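Local structure of RNA-binding protein Smaug (Drosophila melanogaster, 1OXJ) at residues 5-16 against 94-102. The protein binds RNA, recognising it through its SAM domain, which is joined here to a PHAT domain in a single RNA-binding region. Sequence-based numbering, arbitrary orientation.
Sequences VGMSGIGLWLKS and VLTPMKPLE
Pro97 sets its CD over one face of the Trp13 indole, the two side chains crossing at about a right angle. This CD sits 3.9 Å from the centroid of the five-membered ring of Trp13, 19° off the ring normal, a CH-pi contact. Thr96 CA makes a second CH-pi contact over the same five-membered ring, more tilted at 29°, while Thr96 CG2 comes within 3.5 Å of Trp13 NE1. With CG anti to the backbone N (chi1 -179°), Trp13 reaches from helix 10-16 across to the 94-102 loop and on to Ile59 and Leu62 of helix 49-77. Replacing it with an alanine would probably open a gap between Pro97, Thr96 and that helix and leave the proline ring without its aromatic support. Helix 10-16 belongs to the SAM domain and the loop to PHAT, so this packing joins the two helical domains alongside the long helix 49-77, which continues from one into the other. Next to Trp13 on helix 10-16, Leu12 pushes CD1 into the fork of Leu95, tightly, at 3.3 Å from Leu95 CD1; Ser16 CB also touches Leu95 CD1. One water bridges the backbones, donating to Gly9 O and, at 2.6 Å, to Leu95 O. Beyond Pro97, whose CG meets Ile10 CD1, the two segments close in at Gly6: its CA lies 3.6 Å from Met98 O in a CA-H...O contact. The positive phi of Gly6 is one that favours glycine. Val5 CG1 presses on Pro100 CD at 3.4 Å, while Lys99 NZ forms a salt bridge with Glu32.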
ATOM      1  N   VAL A   5     -11.317  -9.986  -7.937  1.00 49.03           N
ATOM      2  CA  VAL A   5     -10.328  -8.992  -8.334  1.00 45.30           C
ATOM      3  C   VAL A   5      -9.973  -7.967  -7.257  1.00 43.68           C
ATOM      4  O   VAL A   5     -10.850  -7.303  -6.707  1.00 43.80           O
ATOM      5  CB  VAL A   5     -10.805  -8.234  -9.587  1.00 45.56           C
ATOM      6  CG1 VAL A   5      -9.701  -7.322 -10.100  1.00 43.92           C
ATOM      7  CG2 VAL A   5     -11.236  -9.231 -10.664  1.00 46.23           C
ATOM      8  N   GLY A   6      -8.676  -7.847  -6.970  1.00 39.89           N
ATOM      9  CA  GLY A   6      -8.210  -6.884  -5.990  1.00 38.37           C
ATOM     10  C   GLY A   6      -8.376  -7.254  -4.528  1.00 37.07           C
ATOM     11  O   GLY A   6      -8.030  -6.464  -3.645  1.00 36.98           O
ATOM     12  N   MET A   7      -8.882  -8.451  -4.253  1.00 35.68           N
ATOM     13  CA  MET A   7      -9.093  -8.861  -2.871  1.00 35.19           C
ATOM     14  C   MET A   7      -8.238 -10.032  -2.386  1.00 36.86           C
ATOM     15  O   MET A   7      -8.429 -10.519  -1.273  1.00 36.41           O
ATOM     16  CB  MET A   7     -10.578  -9.171  -2.673  1.00 32.95           C
ATOM     17  CG  MET A   7     -11.470  -7.932  -2.870  1.00 32.93           C
ATOM     18  SD  MET A   7     -11.248  -6.665  -1.596  1.00 19.05           S
ATOM     19  CE  MET A   7     -12.602  -7.072  -0.630  1.00 30.58           C
ATOM     20  N   SER A   8      -7.282 -10.467  -3.203  1.00 38.87           N
ATOM     21  CA  SER A   8      -6.427 -11.589  -2.825  1.00 40.18           C
ATOM     22  C   SER A   8      -5.594 -11.316  -1.581  1.00 39.15           C
ATOM     23  O   SER A   8      -5.216 -12.242  -0.871  1.00 40.24           O
ATOM     24  CB  SER A   8      -5.502 -11.982  -3.985  1.00 40.98           C
ATOM     25  OG  SER A   8      -4.555 -10.967  -4.258  1.00 44.86           O
ATOM     26  N   GLY A   9      -5.318 -10.048  -1.301  1.00 37.55           N
ATOM     27  CA  GLY A   9      -4.520  -9.733  -0.126  1.00 36.30           C
ATOM     28  C   GLY A   9      -5.312  -9.299   1.093  1.00 35.35           C
ATOM     29  O   GLY A   9      -4.746  -8.770   2.055  1.00 35.49           O
ATOM     30  N   ILE A  10      -6.617  -9.541   1.074  1.00 35.10           N
ATOM     31  CA  ILE A  10      -7.462  -9.137   2.191  1.00 35.62           C
ATOM     32  C   ILE A  10      -7.036  -9.759   3.516  1.00 34.52           C
ATOM     33  O   ILE A  10      -7.009  -9.083   4.541  1.00 32.23           O
ATOM     34  CB  ILE A  10      -8.946  -9.476   1.923  1.00 37.41           C
ATOM     35  CG1 ILE A  10      -9.823  -8.787   2.968  1.00 40.08           C
ATOM     36  CG2 ILE A  10      -9.159 -10.978   1.919  1.00 41.15           C
ATOM     37  CD1 ILE A  10      -9.778  -7.256   2.867  1.00 37.77           C
ATOM     38  N   GLY A  11      -6.697 -11.046   3.496  1.00 34.40           N
ATOM     39  CA  GLY A  11      -6.288 -11.708   4.725  1.00 33.98           C
ATOM     40  C   GLY A  11      -5.042 -11.122   5.363  1.00 33.00           C
ATOM     41  O   GLY A  11      -5.004 -10.864   6.571  1.00 35.61           O
ATOM     42  N   LEU A  12      -4.012 -10.912   4.557  1.00 34.47           N
ATOM     43  CA  LEU A  12      -2.762 -10.362   5.067  1.00 34.93           C
ATOM     44  C   LEU A  12      -2.992  -8.950   5.600  1.00 34.38           C
ATOM     45  O   LEU A  12      -2.429  -8.559   6.625  1.00 33.75           O
ATOM     46  CB  LEU A  12      -1.701 -10.357   3.963  1.00 38.72           C
ATOM     47  CG  LEU A  12      -0.273  -9.899   4.315  1.00 43.38           C
ATOM     48  CD1 LEU A  12      -0.240  -8.398   4.496  1.00 46.95           C
ATOM     49  CD2 LEU A  12       0.213 -10.596   5.590  1.00 46.41           C
ATOM     50  N   TRP A  13      -3.828  -8.183   4.908  1.00 33.10           N
ATOM     51  CA  TRP A  13      -4.120  -6.819   5.337  1.00 29.97           C
ATOM     52  C   TRP A  13      -4.791  -6.844   6.708  1.00 29.99           C
ATOM     53  O   TRP A  13      -4.375  -6.138   7.623  1.00 30.66           O
ATOM     54  CB  TRP A  13      -5.032  -6.125   4.312  1.00 30.10           C
ATOM     55  CG  TRP A  13      -5.377  -4.697   4.671  1.00 32.16           C
ATOM     56  CD1 TRP A  13      -4.500  -3.672   4.896  1.00 33.67           C
ATOM     57  CD2 TRP A  13      -6.691  -4.133   4.784  1.00 34.99           C
ATOM     58  NE1 TRP A  13      -5.191  -2.498   5.136  1.00 35.65           N
ATOM     59  CE2 TRP A  13      -6.535  -2.756   5.072  1.00 36.34           C
ATOM     60  CE3 TRP A  13      -7.988  -4.658   4.665  1.00 35.73           C
ATOM     61  CZ2 TRP A  13      -7.629  -1.894   5.243  1.00 36.63           C
ATOM     62  CZ3 TRP A  13      -9.075  -3.800   4.837  1.00 36.53           C
ATOM     63  CH2 TRP A  13      -8.883  -2.433   5.122  1.00 36.49           C
ATOM     64  N   LEU A  14      -5.834  -7.654   6.852  1.00 29.61           N
ATOM     65  CA  LEU A  14      -6.531  -7.745   8.132  1.00 30.94           C
ATOM     66  C   LEU A  14      -5.585  -8.170   9.258  1.00 31.83           C
ATOM     67  O   LEU A  14      -5.661  -7.650  10.375  1.00 31.00           O
ATOM     68  CB  LEU A  14      -7.686  -8.736   8.041  1.00 30.56           C
ATOM     69  CG  LEU A  14      -8.851  -8.328   7.138  1.00 30.45           C
ATOM     70  CD1 LEU A  14      -9.898  -9.447   7.138  1.00 32.03           C
ATOM     71  CD2 LEU A  14      -9.460  -7.037   7.646  1.00 28.73           C
ATOM     72  N   LYS A  15      -4.722  -9.137   8.970  1.00 32.55           N
ATOM     73  CA  LYS A  15      -3.754  -9.604   9.957  1.00 36.61           C
ATOM     74  C   LYS A  15      -2.865  -8.444  10.408  1.00 38.08           C
ATOM     75  O   LYS A  15      -2.453  -8.374  11.573  1.00 38.55           O
ATOM     76  CB  LYS A  15      -2.887 -10.722   9.359  1.00 39.27           C
ATOM     77  CG  LYS A  15      -3.594 -12.071   9.255  1.00 43.06           C
ATOM     78  CD  LYS A  15      -2.752 -13.094   8.509  1.00 46.76           C
ATOM     79  CE  LYS A  15      -3.393 -14.477   8.537  1.00 49.09           C
ATOM     80  NZ  LYS A  15      -2.606 -15.465   7.736  1.00 50.90           N
ATOM     81  N   SER A  16      -2.584  -7.520   9.491  1.00 37.97           N
ATOM     82  CA  SER A  16      -1.728  -6.383   9.811  1.00 37.69           C
ATOM     83  C   SER A  16      -2.405  -5.363  10.721  1.00 39.10           C
ATOM     84  O   SER A  16      -1.733  -4.553  11.363  1.00 39.25           O
ATOM     85  CB  SER A  16      -1.249  -5.694   8.524  1.00 37.69           C
ATOM     86  OG  SER A  16      -2.232  -4.823   7.990  1.00 36.90           O
ATOM     87  N   VAL A  94       1.382  -0.609   1.397  1.00 28.23           N
ATOM     88  CA  VAL A  94       1.867  -1.803   0.706  1.00 29.18           C
ATOM     89  C   VAL A  94       1.055  -3.090   0.898  1.00 30.32           C
ATOM     90  O   VAL A  94       0.968  -3.912  -0.022  1.00 30.63           O
ATOM     91  CB  VAL A  94       3.342  -2.068   1.057  1.00 28.80           C
ATOM     92  CG1 VAL A  94       3.471  -2.515   2.515  1.00 28.61           C
ATOM     93  CG2 VAL A  94       3.929  -3.080   0.077  1.00 32.53           C
ATOM     94  N   LEU A  95       0.438  -3.254   2.063  1.00 30.73           N
ATOM     95  CA  LEU A  95      -0.354  -4.459   2.335  1.00 30.86           C
ATOM     96  C   LEU A  95      -1.842  -4.306   2.056  1.00 31.66           C
ATOM     97  O   LEU A  95      -2.598  -5.274   2.179  1.00 31.36           O
ATOM     98  CB  LEU A  95      -0.178  -4.896   3.790  1.00 32.87           C
ATOM     99  CG  LEU A  95       1.257  -5.164   4.243  1.00 32.63           C
ATOM    100  CD1 LEU A  95       1.248  -5.679   5.675  1.00 34.34           C
ATOM    101  CD2 LEU A  95       1.918  -6.170   3.314  1.00 35.18           C
ATOM    102  N   THR A  96      -2.273  -3.100   1.697  1.00 30.33           N
ATOM    103  CA  THR A  96      -3.695  -2.868   1.417  1.00 30.69           C
ATOM    104  C   THR A  96      -4.156  -3.494   0.105  1.00 29.61           C
ATOM    105  O   THR A  96      -3.367  -3.670  -0.821  1.00 30.70           O
ATOM    106  CB  THR A  96      -4.020  -1.355   1.356  1.00 28.56           C
ATOM    107  OG1 THR A  96      -3.348  -0.764   0.235  1.00 28.97           O
ATOM    108  CG2 THR A  96      -3.572  -0.665   2.631  1.00 28.13           C
ATOM    109  N   PRO A  97      -5.455  -3.831   0.009  1.00 28.70           N
ATOM    110  CA  PRO A  97      -6.028  -4.435  -1.196  1.00 29.50           C
ATOM    111  C   PRO A  97      -5.909  -3.477  -2.371  1.00 29.21           C
ATOM    112  O   PRO A  97      -6.385  -2.339  -2.308  1.00 29.55           O
ATOM    113  CB  PRO A  97      -7.488  -4.680  -0.811  1.00 29.43           C
ATOM    114  CG  PRO A  97      -7.435  -4.840   0.684  1.00 29.70           C
ATOM    115  CD  PRO A  97      -6.447  -3.778   1.099  1.00 30.14           C
ATOM    116  N   MET A  98      -5.254  -3.934  -3.433  1.00 29.51           N
ATOM    117  CA  MET A  98      -5.068  -3.128  -4.627  1.00 29.29           C
ATOM    118  C   MET A  98      -5.491  -3.900  -5.864  1.00 30.44           C
ATOM    119  O   MET A  98      -5.150  -5.068  -6.033  1.00 29.10           O
ATOM    120  CB  MET A  98      -3.597  -2.714  -4.786  1.00 29.53           C
ATOM    121  CG  MET A  98      -3.062  -1.763  -3.718  1.00 31.79           C
ATOM    122  SD  MET A  98      -1.347  -1.191  -4.112  1.00 26.44           S
ATOM    123  CE  MET A  98      -0.481  -1.621  -2.597  1.00 32.17           C
ATOM    124  N   LYS A  99      -6.238  -3.234  -6.730  1.00 28.72           N
ATOM    125  CA  LYS A  99      -6.681  -3.847  -7.969  1.00 30.97           C
ATOM    126  C   LYS A  99      -5.497  -3.923  -8.916  1.00 32.09           C
ATOM    127  O   LYS A  99      -4.494  -3.234  -8.729  1.00 30.35           O
ATOM    128  CB  LYS A  99      -7.777  -3.004  -8.613  1.00 32.03           C
ATOM    129  CG  LYS A  99      -9.019  -2.825  -7.752  1.00 35.06           C
ATOM    130  CD  LYS A  99     -10.133  -2.135  -8.525  1.00 40.49           C
ATOM    131  CE  LYS A  99     -10.786  -3.083  -9.518  1.00 42.99           C
ATOM    132  NZ  LYS A  99     -11.983  -2.469 -10.163  1.00 45.16           N
ATOM    133  N   PRO A 100      -5.590  -4.778  -9.943  1.00 33.90           N
ATOM    134  CA  PRO A 100      -4.500  -4.912 -10.919  1.00 34.33           C
ATOM    135  C   PRO A 100      -4.184  -3.565 -11.581  1.00 33.31           C
ATOM    136  O   PRO A 100      -5.042  -2.680 -11.656  1.00 31.37           O
ATOM    137  CB  PRO A 100      -5.064  -5.910 -11.920  1.00 35.56           C
ATOM    138  CG  PRO A 100      -5.911  -6.814 -11.050  1.00 36.74           C
ATOM    139  CD  PRO A 100      -6.622  -5.812 -10.151  1.00 35.13           C
ATOM    140  N   LEU A 101      -2.954  -3.405 -12.055  1.00 33.92           N
ATOM    141  CA  LEU A 101      -2.572  -2.171 -12.737  1.00 34.26           C
ATOM    142  C   LEU A 101      -3.434  -2.008 -13.985  1.00 34.21           C
ATOM    143  O   LEU A 101      -3.772  -0.888 -14.383  1.00 32.31           O
ATOM    144  CB  LEU A 101      -1.097  -2.222 -13.143  1.00 37.45           C
ATOM    145  CG  LEU A 101      -0.074  -2.339 -12.013  1.00 39.33           C
ATOM    146  CD1 LEU A 101       1.298  -2.571 -12.608  1.00 40.41           C
ATOM    147  CD2 LEU A 101      -0.077  -1.073 -11.175  1.00 39.06           C
ATOM    148  N   GLU A 102      -3.803  -3.137 -14.588  1.00 33.73           N
ATOM    149  CA  GLU A 102      -4.623  -3.147 -15.798  1.00 37.42           C
ATOM    150  C   GLU A 102      -6.097  -2.828 -15.575  1.00 37.46           C
ATOM    151  O   GLU A 102      -6.951  -3.294 -16.333  1.00 39.60           O
ATOM    152  CB  GLU A 102      -4.542  -4.510 -16.493  1.00 40.10           C
ATOM    153  CG  GLU A 102      -3.199  -4.847 -17.076  1.00 42.41           C
ATOM    154  CD  GLU A 102      -2.125  -4.871 -16.034  1.00 41.91           C
ATOM    155  OE1 GLU A 102      -2.372  -5.431 -14.938  1.00 43.33           O
ATOM    156  OE2 GLU A 102      -1.034  -4.333 -16.314  1.00 43.86           O
TER
HETATM  157  O   HOH W   1      -2.186  -7.835   1.802  1.00 40.07           O